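PDB 4QGR: DegT/DnrJ/EryC1/StrS aminotransferase from Brucella abortus 2308, which probably acts as a pyridoxal-phosphate-dependent aminotransferase, transferring amino groups by way of its bound cofactor. Local coordinates for residues 49-52 with 53-57; 167-171 with 172-176; 276-279 with 280-283; 264-267 with 268-272; 27-30 with 31-35. All blocks are in the same frame, centred on the assembly; numbering follows the deposited sequence. Where two conformers were deposited one is given.

Contact 2 (167-171 with 172-176) is the core of the set: all its touching residues are buried, and it combines a turn with direct contacts to the cofactor. The others are only partly buried. Contacts 1, 4 and 5 are helical, with mostly apolar side chains inward and most charged ones outward, but contact 1 also ends its helix in a Schellman motif. Contacts 3 and 4 both use helix 247-278: contact 4 lies within it, whereas contact 3 is where the chain leaves it near the surface. Contacts 1 and 4 each touch contact 2, through Leu55 and Tyr54 and through Met264. Contact 5 stands apart and reaches the second subunit.

Contact 1 (49-52 with 53-57); sequences KKLG and EYLGV
Leu51 and Leu55, one helical turn apart, make the apolar heart of this contact: the CG of Leu51 lies 3.9 Å from the CD1 of Leu55, and the two branched ends meet at a slant. Leu51 leans that way because its CG stands anti to the backbone N (chi1 -173°), which carries the isopropyl end toward the next turn. The aromatic ring of Tyr54 is touched more loosely, its CD2 being 4.3 Å from the CD1 of Leu51. Leucines suit this side, which is buried, while Lys49, Lys50 and Glu53 belong on the exposed one.

Behind the side chains stands the last full turn of the helix. The N-H of Leu55 reaches the O of Leu51 at 2.9 Å, with like bonds from Glu53 to Lys49 and from Tyr54 to Lys50. Then the ladder breaks. Gly56 takes a positive phi of 64° and is the C-prime residue of a Schellman motif, closed by Val57 N to Gly52 O at 3.0 Å and by a weak bond from Gly56 N to Glu53 O at 3.3 Å. Glycine adopts these backbone angles readily. Gly52, lacking a side chain, lets the chain fold back closely, so that the CG2 of Val57 comes to 4.1 Å from its CA.

Two polar ends are held from outside, Lys50 by a salt bridge to Glu46 and Tyr54 OH by a hydrogen bond to Glu261. The apolar side of helix 42-55 rests on Leu257 and Leu260 of helix 247-278, on Phe211 of strand 208-212 and on Met183 of strand 182-183.

Contact 2 (167-171 with 172-176); sequences IIEDA and AQSIG. With PLP (pyridoxal-5'-phosphate), chain E.
The methyl group of Ala172 lies over one face of the pyridoxal phosphate ring, its CB 3.2 Å from C2, while Asp170 and Gln173 meet the rim of the cofactor. Asp170 OD2 comes within 2.7 Å of the ring nitrogen N1, and Gln173 NE2 donates a hydrogen bond of 2.8 Å to O3. An aspartate at the pyridine nitrogen is a hallmark of the fold type I enzymes, where it stands at the end of a central strand, here 166-170. A small alanine suits a place pressed so closely against a flat ring.

Two further bonds steady the carboxylate. Its chi1 of -176° sets CG trans to the backbone N and turns Asp170 OD1 to the N-H of Ala172, 3.1 Å away and on the anti side, while Thr95 OG1 bonds to OD2. Gln173 is held likewise, its OE1 taking the N-H of Phe147. A water bridges the bend, donating a hydrogen bond to Asp170 O and accepting one from Gln173 N at 2.8 Å.

A type I beta turn from Ala171 to Ser174 carries Ala172 and Gln173 to the cofactor just after Asp170. In its closing bond, 3.1 Å long, Ser174 N points at Ala171 O from well above the carbonyl plane, 70° out of it.

Contact 3 (276-279 with 280-283); sequences EALK and DVVK
The carbonyl of Leu278 accepts two backbone N-H groups as the chain leaves the helix: Val282 N at 3.1 Å, approaching almost straight on (C=O...N 173°), and Val281 N at 3.0 Å, from above the carbonyl plane. This double grip turns the chain round a single oxygen.

The side chains follow the same pattern. The CB of Leu278 packs against the CG2 of Val282 at 3.9 Å, while its CD2 reaches the CG2 of Val281 more loosely, at 4.2 Å. In both valines CG2 sits between the backbone N and the carbonyl carbon, which brings that methyl close to the carbonyl oxygen of Leu278, 3.4 Å from Leu278 O in the case of Val281 CG2. Compact, branched residues fit such a tight corner.

Polar residues take the outer side. Lys279 stretches back along the helix, fully extended beyond CG, until NZ makes a salt bridge of 2.8 Å to Glu276 OE1. Asp280 OD1 forms another with Arg375, tying the turn to helix 364-377.

Leu278 and Val282 both rest on Ile374 of that helix, so the end of helix 247-278 is sealed against helix 364-377, and Lys283 then pairs by its backbone with Glu301 of strand 298-301.

Contact 4 (264-267 with 268-272); sequences MEAR and DRIAR
Ile270 packs tightly against the turn before it: its CG1 lies 3.2 Å and its CD1 3.3 Å from the carbonyl O of Ala266. CG1 is anti to the carbonyl carbon of its own residue (chi1 -68°), which sends the ethyl arm back along the helix over that oxygen. The same atom accepts the N-H of Ile270 at 2.9 Å, so backbone and side chain close on it together. Next to it, Ala271 N donates to Arg267 O at 2.9 Å, and its CB lies close to that oxygen too. Apolar residues suit this buried side, where Ala271 meets Trp295 and the flexible Met264 meets Pro200. Arg267, also buried, is extended from CG to NE, and its side chain comes within about 8 Å of that of Lys199, the predicted cofactor lysine.

The solvent side is looser. Arg269 bends at chi3 (62°), and its guanidinium folds back so that one face looks toward Ala266 O, which is 4.1 Å above the plane and offset toward the rim; its NH2 is 3.8 Å from the CB of Ala266. Across the contact this group makes no bond to the preceding turn; a long arginine suits the exposed position. Asp268 and Arg272 are better tied: Arg272 NE gives a hydrogen bond of 3.1 Å to Asp268 OD2, which lies in the guanidinium plane, and a weaker one to OD1. Leu287 touches both side chains.

The i, i+4 Asp268-Arg272 salt bridge on the outer side and the mainly apolar buried side are those of an amphipathic helix. Helix 247-278 is consistent with the long helix that runs between the large and small domains in fold type I aminotransferases.

Contact 5 (27-30 with 31-35); sequences AAIS and KVVAE
Lys31 begins against the preceding turn, its CB 3.4 Å from the carbonyl O of Ala27. The CB of Lys31 is also 3.6 Å from Ala28 O. Chi1 of 176° points CG away from the backbone N, and the chain then runs extended through CG, CD and CE, away from residues 27-30. Only the last torsion bends, at -72°, and it turns NZ toward Glu35. There NZ donates to OE1 at 2.8 Å, from above the carboxylate plane, in a salt bridge between residues four apart. Glu43 gives the ammonium a second anionic partner, linking the helix to the start of helix 42-55. A long, flexible lysine is well suited to reach both from an exposed site.

The backbone ladder beneath is helical but uneven. Val33 N meets Ile29 O at 3.0 Å in a nearly straight bond (175°), whereas Val32 N to Ala28 O is weak at 3.3 Å. On the buried side the CG2 of Ile29 and the CG2 of Val33 touch at 4.3 Å, two beta-branched residues one turn apart that bring their methyls together. Val32, likewise buried, rests on Ile248 and Ala251 of helix 247-278.

Beyond this pair lies the second subunit, where Ile29 packs on Val33 of the other chain and Val33 on its Arg18. Helix 22-35 is thus an amphipathic helix at the dimer interface, with the Lys31-Glu35 pair on an exposed side.

Contact 1 (49-52 with 53-57)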
loop_
_atom_site.group_PDB
_atom_site.type_symbol
_atom_site.label_atom_id
_atom_site.label_comp_id
_atom_site.label_asym_id
_atom_site.label_seq_id
_atom_site.Cartn_x
_atom_site.Cartn_y
_atom_site.Cartn_z
ATOM N N LYS A 49 6.438 -10.089 -16.634
ATOM C CA LYS A 49 6.876 -11.136 -17.569
ATOM C C LYS A 49 8.329 -11.493 -17.468
ATOM O O LYS A 49 8.691 -12.661 -17.414
ATOM C CB LYS A 49 6.570 -10.730 -19.006
ATOM C CG LYS A 49 5.118 -10.942 -19.261
ATOM C CD LYS A 49 4.596 -10.150 -20.432
ATOM C CE LYS A 49 3.075 -10.083 -20.316
ATOM N NZ LYS A 49 2.489 -9.332 -21.447
ATOM N N LYS A 50 9.167 -10.465 -17.422
ATOM C CA LYS A 50 10.609 -10.666 -17.359
ATOM C C LYS A 50 11.003 -11.280 -16.023
ATOM O O LYS A 50 11.802 -12.239 -16.006
ATOM C CB LYS A 50 11.361 -9.368 -17.637
ATOM C CG LYS A 50 11.226 -8.973 -19.102
ATOM C CD LYS A 50 11.943 -7.683 -19.483
ATOM C CE LYS A 50 11.954 -7.565 -21.023
ATOM N NZ LYS A 50 11.820 -6.135 -21.441
ATOM N N LEU A 51 10.392 -10.824 -14.930
ATOM C CA LEU A 51 10.673 -11.436 -13.620
ATOM C C LEU A 51 10.165 -12.886 -13.569
ATOM O O LEU A 51 10.849 -13.794 -13.067
ATOM C CB LEU A 51 10.064 -10.653 -12.470
ATOM C CG LEU A 51 10.442 -11.113 -11.062
ATOM C CD1 LEU A 51 11.943 -11.129 -10.826
ATOM C CD2 LEU A 51 9.734 -10.243 -10.018
ATOM N N GLY A 52 9.014 -13.127 -14.181
ATOM C CA GLY A 52 8.469 -14.501 -14.268
ATOM C C GLY A 52 9.448 -15.479 -14.941
ATOM O O GLY A 52 9.682 -16.577 -14.444
ATOM N N GLU A 53 10.048 -15.078 -16.055
ATOM C CA GLU A 53 11.011 -15.959 -16.738
ATOM C C GLU A 53 12.266 -16.165 -15.959
ATOM O O GLU A 53 12.792 -17.253 -15.929
ATOM C CB GLU A 53 11.332 -15.414 -18.136
ATOM C CG GLU A 53 10.061 -15.475 -18.961
ATOM C CD GLU A 53 10.272 -15.724 -20.436
ATOM O OE1 GLU A 53 11.347 -16.266 -20.823
ATOM O OE2 GLU A 53 9.337 -15.380 -21.178
ATOM N N TYR A 54 12.709 -15.123 -15.267
ATOM C CA TYR A 54 13.883 -15.198 -14.407
ATOM C C TYR A 54 13.665 -16.231 -13.292
ATOM O O TYR A 54 14.557 -17.037 -12.972
ATOM C CB TYR A 54 14.196 -13.808 -13.784
ATOM C CG TYR A 54 15.418 -13.825 -12.915
ATOM C CD1 TYR A 54 16.707 -14.011 -13.470
ATOM C CD2 TYR A 54 15.329 -13.684 -11.539
ATOM C CE1 TYR A 54 17.834 -14.049 -12.652
ATOM C CE2 TYR A 54 16.448 -13.703 -10.741
ATOM C CZ TYR A 54 17.688 -13.913 -11.299
ATOM O OH TYR A 54 18.798 -13.946 -10.495
ATOM N N LEU A 55 12.477 -16.197 -12.698
ATOM C CA LEU A 55 12.199 -17.059 -11.564
ATOM C C LEU A 55 11.634 -18.426 -11.974
ATOM O O LEU A 55 11.456 -19.292 -11.120
ATOM C CB LEU A 55 11.173 -16.396 -10.644
ATOM C CG LEU A 55 11.559 -15.089 -9.990
ATOM C CD1 LEU A 55 10.402 -14.514 -9.168
ATOM C CD2 LEU A 55 12.803 -15.248 -9.147
ATOM N N GLY A 56 11.294 -18.575 -13.242
ATOM C CA GLY A 56 10.582 -19.771 -13.721
ATOM C C GLY A 56 9.201 -19.985 -13.173
ATOM O O GLY A 56 8.791 -21.121 -12.920
ATOM N N VAL A 57 8.441 -18.920 -12.982
ATOM C CA VAL A 57 7.065 -19.068 -12.496
ATOM C C VAL A 57 6.154 -18.492 -13.563
ATOM O O VAL A 57 6.524 -17.521 -14.246
ATOM C CB VAL A 57 6.820 -18.354 -11.155
ATOM C CG1 VAL A 57 7.795 -18.840 -10.093
ATOM C CG2 VAL A 57 6.924 -16.865 -11.313
#

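Contact 2 (167-171 with 172-176)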
loop_
_atom_site.group_PDB
_atom_site.type_symbol
_atom_site.label_atom_id
_atom_site.label_comp_id
_atom_site.label_asym_id
_atom_site.label_seq_id
_atom_site.Cartn_x
_atom_site.Cartn_y
_atom_site.Cartn_z
ATOM N N ILE A 167 0.866 -22.966 1.729
ATOM C CA ILE A 167 2.200 -22.455 1.991
ATOM C C ILE A 167 2.451 -21.217 1.197
ATOM O O ILE A 167 2.367 -21.221 -0.038
ATOM C CB ILE A 167 3.316 -23.477 1.654
ATOM C CG1 ILE A 167 3.160 -24.720 2.531
ATOM C CG2 ILE A 167 4.674 -22.872 1.854
ATOM C CD1 ILE A 167 4.038 -25.845 2.096
ATOM N N ILE A 168 2.781 -20.148 1.928
ATOM C CA ILE A 168 3.175 -18.879 1.333
ATOM C C ILE A 168 4.675 -18.715 1.592
ATOM O O ILE A 168 5.113 -18.639 2.764
ATOM C CB ILE A 168 2.453 -17.683 1.957
ATOM C CG1 ILE A 168 0.939 -17.795 1.799
ATOM C CG2 ILE A 168 3.015 -16.395 1.343
ATOM C CD1 ILE A 168 0.154 -16.857 2.711
ATOM N N GLU A 169 5.455 -18.665 0.530
ATOM C CA GLU A 169 6.913 -18.468 0.691
ATOM C C GLU A 169 7.149 -16.969 0.891
ATOM O O GLU A 169 6.819 -16.199 0.011
ATOM C CB GLU A 169 7.672 -18.924 -0.550
ATOM C CG GLU A 169 9.145 -18.497 -0.548
ATOM C CD GLU A 169 9.930 -18.888 -1.769
ATOM O OE1 GLU A 169 9.273 -19.217 -2.770
ATOM O OE2 GLU A 169 11.211 -18.878 -1.714
ATOM N N ASP A 170 7.652 -16.551 2.052
ATOM C CA ASP A 170 8.054 -15.153 2.248
ATOM C C ASP A 170 9.507 -15.000 1.696
ATOM O O ASP A 170 10.475 -15.225 2.394
ATOM C CB ASP A 170 7.917 -14.688 3.686
ATOM C CG ASP A 170 8.237 -13.211 3.869
ATOM O OD1 ASP A 170 8.643 -12.566 2.850
ATOM O OD2 ASP A 170 8.099 -12.690 5.013
ATOM N N ALA A 171 9.591 -14.615 0.431
ATOM C CA ALA A 171 10.827 -14.423 -0.309
ATOM C C ALA A 171 11.165 -12.909 -0.384
ATOM O O ALA A 171 11.845 -12.448 -1.326
ATOM C CB ALA A 171 10.682 -15.027 -1.691
ATOM N N ALA A 172 10.761 -12.142 0.636
ATOM C CA ALA A 172 11.098 -10.724 0.720
ATOM C C ALA A 172 12.582 -10.541 0.517
ATOM O O ALA A 172 13.006 -9.546 -0.092
ATOM C CB ALA A 172 10.703 -10.147 2.068
ATOM N N GLN A 173 13.389 -11.448 1.044
ATOM C CA GLN A 173 14.823 -11.214 1.102
ATOM C C GLN A 173 15.585 -12.082 0.158
ATOM O O GLN A 173 16.825 -12.075 0.192
ATOM C CB GLN A 173 15.332 -11.455 2.529
ATOM C CG GLN A 173 14.827 -10.433 3.534
ATOM C CD GLN A 173 15.274 -10.700 4.970
ATOM O OE1 GLN A 173 16.354 -11.243 5.236
ATOM N NE2 GLN A 173 14.453 -10.291 5.901
ATOM N N SER A 174 14.900 -12.861 -0.690
ATOM C CA SER A 174 15.619 -13.941 -1.376
ATOM C C SER A 174 15.494 -13.961 -2.901
ATOM O O SER A 174 15.801 -14.965 -3.512
ATOM C CB SER A 174 15.154 -15.281 -0.845
ATOM O OG SER A 174 13.768 -15.430 -1.021
ATOM N N ILE A 175 15.073 -12.872 -3.533
ATOM C CA ILE A 175 15.054 -12.865 -5.024
ATOM C C ILE A 175 16.491 -12.917 -5.567
ATOM O O ILE A 175 17.333 -12.102 -5.192
ATOM C CB ILE A 175 14.195 -11.714 -5.596
ATOM C CG1 ILE A 175 12.747 -11.851 -5.128
ATOM C CG2 ILE A 175 14.262 -11.695 -7.133
ATOM C CD1 ILE A 175 12.070 -13.151 -5.470
ATOM N N GLY A 176 16.782 -13.925 -6.404
ATOM C CA GLY A 176 18.139 -14.220 -6.835
ATOM C C GLY A 176 18.680 -15.454 -6.212
ATOM O O GLY A 176 19.620 -16.051 -6.752
HETATM N N1 PLP E . 8.963 -10.175 4.948
HETATM C C2 PLP E . 10.271 -10.091 5.256
HETATM C C2A PLP E . 11.081 -11.310 5.625
HETATM C C3 PLP E . 10.937 -8.764 5.134
HETATM O O3 PLP E . 12.238 -8.683 5.384
HETATM C C4 PLP E . 10.093 -7.578 4.827
HETATM C C4A PLP E . 10.541 -6.188 4.595
HETATM O O4A PLP E . 11.572 -5.924 4.010
HETATM C C5 PLP E . 8.675 -7.824 4.532
HETATM C C6 PLP E . 8.188 -9.131 4.612
HETATM C C5A PLP E . 7.750 -6.679 4.182
HETATM O O4P PLP E . 8.077 -6.083 2.919
HETATM P P PLP E . 7.813 -4.516 2.665
HETATM O O1P PLP E . 7.919 -4.290 1.159
HETATM O O2P PLP E . 6.483 -4.161 3.277
HETATM O O3P PLP E . 9.005 -3.885 3.403
HETATM O O HOH W 1 12.831 -13.624 2.706
#

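Contact 3 (276-279 with 280-283)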
loop_
_atom_site.group_PDB
_atom_site.type_symbol
_atom_site.label_atom_id
_atom_site.label_comp_id
_atom_site.label_asym_id
_atom_site.label_seq_id
_atom_site.Cartn_x
_atom_site.Cartn_y
_atom_site.Cartn_z
ATOM N N GLU A 276 35.369 -17.920 4.271
ATOM C CA GLU A 276 36.688 -18.559 4.347
ATOM C C GLU A 276 37.636 -17.786 5.261
ATOM O O GLU A 276 38.435 -18.378 5.961
ATOM C CB GLU A 276 37.290 -18.758 2.943
ATOM C CG GLU A 276 36.512 -19.806 2.144
ATOM C CD GLU A 276 36.427 -21.170 2.858
ATOM O OE1 GLU A 276 37.471 -21.662 3.369
ATOM O OE2 GLU A 276 35.314 -21.756 2.932
ATOM N N ALA A 277 37.506 -16.461 5.312
ATOM C CA ALA A 277 38.448 -15.656 6.082
ATOM C C ALA A 277 38.058 -15.572 7.551
ATOM O O ALA A 277 38.919 -15.316 8.404
ATOM C CB ALA A 277 38.555 -14.263 5.482
ATOM N N LEU A 278 36.771 -15.764 7.854
ATOM C CA LEU A 278 36.256 -15.505 9.211
ATOM C C LEU A 278 35.868 -16.732 10.020
ATOM O O LEU A 278 35.621 -16.625 11.219
ATOM C CB LEU A 278 35.037 -14.557 9.126
ATOM C CG LEU A 278 35.375 -13.122 8.693
ATOM C CD1 LEU A 278 34.101 -12.348 8.412
ATOM C CD2 LEU A 278 36.222 -12.416 9.740
ATOM N N LYS A 279 35.792 -17.891 9.374
ATOM C CA LYS A 279 35.226 -19.068 9.994
ATOM C C LYS A 279 35.915 -19.528 11.285
ATOM O O LYS A 279 35.280 -20.189 12.114
ATOM C CB LYS A 279 35.194 -20.238 9.000
ATOM C CG LYS A 279 36.539 -20.719 8.546
ATOM C CD LYS A 279 36.357 -21.747 7.440
ATOM C CE LYS A 279 37.700 -22.108 6.823
ATOM N NZ LYS A 279 37.500 -23.094 5.721
ATOM N N ASP A 280 37.177 -19.181 11.458
ATOM C CA ASP A 280 37.896 -19.562 12.671
ATOM C C ASP A 280 37.768 -18.609 13.855
ATOM O O ASP A 280 38.228 -18.945 14.948
ATOM C CB ASP A 280 39.383 -19.769 12.358
ATOM C CG ASP A 280 40.063 -18.521 11.852
ATOM O OD1 ASP A 280 39.481 -17.713 11.062
ATOM O OD2 ASP A 280 41.217 -18.321 12.227
ATOM N N VAL A 281 37.203 -17.417 13.657
ATOM C CA VAL A 281 37.030 -16.458 14.747
ATOM C C VAL A 281 35.554 -16.136 15.058
ATOM O O VAL A 281 35.253 -15.673 16.150
ATOM C CB VAL A 281 37.780 -15.131 14.492
ATOM C CG1 VAL A 281 39.282 -15.328 14.573
ATOM C CG2 VAL A 281 37.389 -14.502 13.154
ATOM N N VAL A 282 34.646 -16.338 14.099
ATOM C CA VAL A 282 33.229 -16.151 14.340
ATOM C C VAL A 282 32.448 -17.253 13.624
ATOM O O VAL A 282 32.997 -17.972 12.812
ATOM C CB VAL A 282 32.700 -14.772 13.853
ATOM C CG1 VAL A 282 33.284 -13.639 14.688
ATOM C CG2 VAL A 282 32.941 -14.553 12.372
ATOM N N LYS A 283 31.161 -17.353 13.926
ATOM C CA LYS A 283 30.317 -18.315 13.278
ATOM C C LYS A 283 29.810 -17.711 11.982
ATOM O O LYS A 283 29.193 -16.657 11.991
ATOM C CB LYS A 283 29.189 -18.719 14.213
ATOM C CG LYS A 283 28.217 -19.739 13.667
ATOM C CD LYS A 283 27.418 -20.357 14.822
ATOM C CE LYS A 283 26.528 -21.498 14.378
ATOM N NZ LYS A 283 25.663 -21.051 13.277
#

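Contact 4 (264-267 with 268-272)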
loop_
_atom_site.group_PDB
_atom_site.type_symbol
_atom_site.label_atom_id
_atom_site.label_comp_id
_atom_site.label_asym_id
_atom_site.label_seq_id
_atom_site.Cartn_x
_atom_site.Cartn_y
_atom_site.Cartn_z
ATOM N N MET A 264 24.172 -11.212 -8.300
ATOM C CA MET A 264 24.132 -12.495 -7.548
ATOM C C MET A 264 25.459 -13.253 -7.608
ATOM O O MET A 264 25.923 -13.806 -6.590
ATOM C CB MET A 264 22.972 -13.377 -8.022
ATOM C CG MET A 264 21.636 -12.829 -7.546
ATOM S SD MET A 264 21.464 -12.934 -5.752
ATOM C CE MET A 264 20.651 -11.412 -5.321
ATOM N N GLU A 265 26.121 -13.219 -8.759
ATOM C CA GLU A 265 27.463 -13.810 -8.823
ATOM C C GLU A 265 28.398 -13.086 -7.879
ATOM O O GLU A 265 29.215 -13.720 -7.181
ATOM C CB GLU A 265 27.997 -13.817 -10.269
ATOM C CG GLU A 265 27.113 -14.649 -11.192
ATOM C CD GLU A 265 27.441 -14.471 -12.677
ATOM O OE1 GLU A 265 28.394 -13.731 -13.013
ATOM O OE2 GLU A 265 26.739 -15.084 -13.516
ATOM N N ALA A 266 28.312 -11.758 -7.867
ATOM C CA ALA A 266 29.156 -10.950 -7.021
ATOM C C ALA A 266 28.899 -11.223 -5.550
ATOM O O ALA A 266 29.818 -11.386 -4.776
ATOM C CB ALA A 266 28.955 -9.457 -7.320
ATOM N N ARG A 267 27.628 -11.274 -5.171
ATOM C CA ARG A 267 27.271 -11.545 -3.778
ATOM C C ARG A 267 27.837 -12.908 -3.329
ATOM O O ARG A 267 28.410 -13.012 -2.256
ATOM C CB ARG A 267 25.770 -11.494 -3.605
ATOM C CG ARG A 267 25.131 -10.125 -3.741
ATOM C CD ARG A 267 23.601 -10.186 -3.922
ATOM N NE ARG A 267 23.002 -8.851 -3.917
ATOM C CZ ARG A 267 22.738 -8.120 -2.821
ATOM N NH1 ARG A 267 22.926 -8.614 -1.609
ATOM N NH2 ARG A 267 22.255 -6.892 -2.940
ATOM N N ASP A 268 27.714 -13.919 -4.184
ATOM C CA ASP A 268 28.201 -15.262 -3.863
ATOM C C ASP A 268 29.699 -15.216 -3.624
ATOM O O ASP A 268 30.225 -15.791 -2.635
ATOM C CB ASP A 268 27.873 -16.226 -5.013
ATOM C CG ASP A 268 28.263 -17.657 -4.697
ATOM O OD1 ASP A 268 27.519 -18.310 -3.950
ATOM O OD2 ASP A 268 29.330 -18.094 -5.183
ATOM N N ARG A 269 30.394 -14.508 -4.512
ATOM C CA ARG A 269 31.869 -14.363 -4.410
ATOM C C ARG A 269 32.269 -13.663 -3.104
ATOM O O ARG A 269 33.135 -14.113 -2.377
ATOM C CB ARG A 269 32.420 -13.622 -5.630
ATOM C CG ARG A 269 33.816 -13.081 -5.458
ATOM C CD ARG A 269 34.246 -12.331 -6.714
ATOM N NE ARG A 269 33.414 -11.167 -7.041
ATOM C CZ ARG A 269 33.467 -9.998 -6.425
ATOM N NH1 ARG A 269 34.243 -9.808 -5.370
ATOM N NH2 ARG A 269 32.692 -9.019 -6.836
ATOM N N ILE A 270 31.577 -12.587 -2.777
ATOM C CA ILE A 270 31.848 -11.805 -1.584
ATOM C C ILE A 270 31.572 -12.594 -0.293
ATOM O O ILE A 270 32.394 -12.599 0.635
ATOM C CB ILE A 270 31.043 -10.475 -1.647
ATOM C CG1 ILE A 270 31.638 -9.612 -2.783
ATOM C CG2 ILE A 270 31.084 -9.750 -0.308
ATOM C CD1 ILE A 270 30.691 -8.522 -3.284
ATOM N N ALA A 271 30.430 -13.289 -0.254
ATOM C CA ALA A 271 30.048 -14.093 0.912
ATOM C C ALA A 271 31.030 -15.196 1.146
ATOM O O ALA A 271 31.368 -15.469 2.282
ATOM C CB ALA A 271 28.665 -14.674 0.750
ATOM N N ARG A 272 31.469 -15.857 0.072
ATOM C CA ARG A 272 32.425 -16.972 0.211
ATOM C C ARG A 272 33.756 -16.472 0.743
ATOM O O ARG A 272 34.394 -17.123 1.559
ATOM C CB ARG A 272 32.586 -17.732 -1.118
ATOM C CG ARG A 272 31.359 -18.586 -1.435
ATOM C CD ARG A 272 31.474 -19.359 -2.756
ATOM N NE ARG A 272 30.235 -20.095 -3.061
ATOM C CZ ARG A 272 29.893 -21.280 -2.532
ATOM N NH1 ARG A 272 30.671 -21.894 -1.645
ATOM N NH2 ARG A 272 28.744 -21.859 -2.877
#

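Contact 5 (27-30 with 31-35)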
loop_
_atom_site.group_PDB
_atom_site.type_symbol
_atom_site.label_atom_id
_atom_site.label_comp_id
_atom_site.label_asym_id
_atom_site.label_seq_id
_atom_site.Cartn_x
_atom_site.Cartn_y
_atom_site.Cartn_z
ATOM N N ALA A 27 16.613 7.437 -18.057
ATOM C CA ALA A 27 15.765 7.297 -19.247
ATOM C C ALA A 27 14.480 6.553 -18.940
ATOM O O ALA A 27 13.410 6.917 -19.452
ATOM C CB ALA A 27 16.496 6.612 -20.374
ATOM N N ALA A 28 14.587 5.510 -18.123
ATOM C CA ALA A 28 13.399 4.667 -17.799
ATOM C C ALA A 28 12.383 5.510 -17.039
ATOM O O ALA A 28 11.198 5.462 -17.327
ATOM C CB ALA A 28 13.825 3.438 -17.006
ATOM N N ILE A 29 12.882 6.320 -16.103
ATOM C CA ILE A 29 12.052 7.188 -15.293
ATOM C C ILE A 29 11.469 8.292 -16.174
ATOM O O ILE A 29 10.280 8.568 -16.122
ATOM C CB ILE A 29 12.872 7.763 -14.097
ATOM C CG1 ILE A 29 13.142 6.657 -13.068
ATOM C CG2 ILE A 29 12.101 8.867 -13.427
ATOM C CD1 ILE A 29 14.165 7.059 -12.028
ATOM N N SER A 30 12.291 8.913 -17.017
ATOM C CA SER A 30 11.811 9.983 -17.875
ATOM C C SER A 30 10.730 9.512 -18.839
ATOM O O SER A 30 9.796 10.258 -19.136
ATOM C CB SER A 30 12.976 10.619 -18.624
ATOM O OG SER A 30 13.785 11.264 -17.673
ATOM N N LYS A 31 10.858 8.280 -19.328
ATOM C CA LYS A 31 9.875 7.716 -20.257
ATOM C C LYS A 31 8.521 7.603 -19.572
ATOM O O LYS A 31 7.493 7.948 -20.152
ATOM C CB LYS A 31 10.315 6.334 -20.754
ATOM C CG LYS A 31 9.320 5.619 -21.664
ATOM C CD LYS A 31 9.770 4.181 -21.999
ATOM C CE LYS A 31 8.717 3.405 -22.817
ATOM N NZ LYS A 31 7.472 2.992 -22.064
ATOM N N VAL A 32 8.509 7.108 -18.327
ATOM C CA VAL A 32 7.261 6.985 -17.589
ATOM C C VAL A 32 6.648 8.362 -17.324
ATOM O O VAL A 32 5.431 8.588 -17.508
ATOM C CB VAL A 32 7.464 6.212 -16.267
ATOM C CG1 VAL A 32 6.270 6.346 -15.351
ATOM C CG2 VAL A 32 7.758 4.735 -16.557
ATOM N N VAL A 33 7.472 9.274 -16.835
ATOM C CA VAL A 33 7.018 10.637 -16.561
ATOM C C VAL A 33 6.310 11.240 -17.802
ATOM O O VAL A 33 5.181 11.778 -17.684
ATOM C CB VAL A 33 8.164 11.530 -16.058
ATOM C CG1 VAL A 33 7.744 13.009 -16.058
ATOM C CG2 VAL A 33 8.584 11.088 -14.654
ATOM N N ALA A 34 6.932 11.096 -18.969
ATOM C CA ALA A 34 6.438 11.684 -20.215
ATOM C C ALA A 34 5.152 11.026 -20.717
ATOM O O ALA A 34 4.263 11.707 -21.237
ATOM C CB ALA A 34 7.513 11.617 -21.295
ATOM N N GLU A 35 5.045 9.716 -20.530
ATOM C CA GLU A 35 3.984 8.933 -21.151
ATOM C C GLU A 35 2.648 9.049 -20.431
ATOM O O GLU A 35 1.604 8.884 -21.039
ATOM C CB GLU A 35 4.419 7.477 -21.329
ATOM C CG GLU A 35 5.421 7.302 -22.473
ATOM C CD GLU A 35 5.736 5.847 -22.827
ATOM O OE1 GLU A 35 5.412 4.914 -22.027
ATOM O OE2 GLU A 35 6.313 5.668 -23.947
#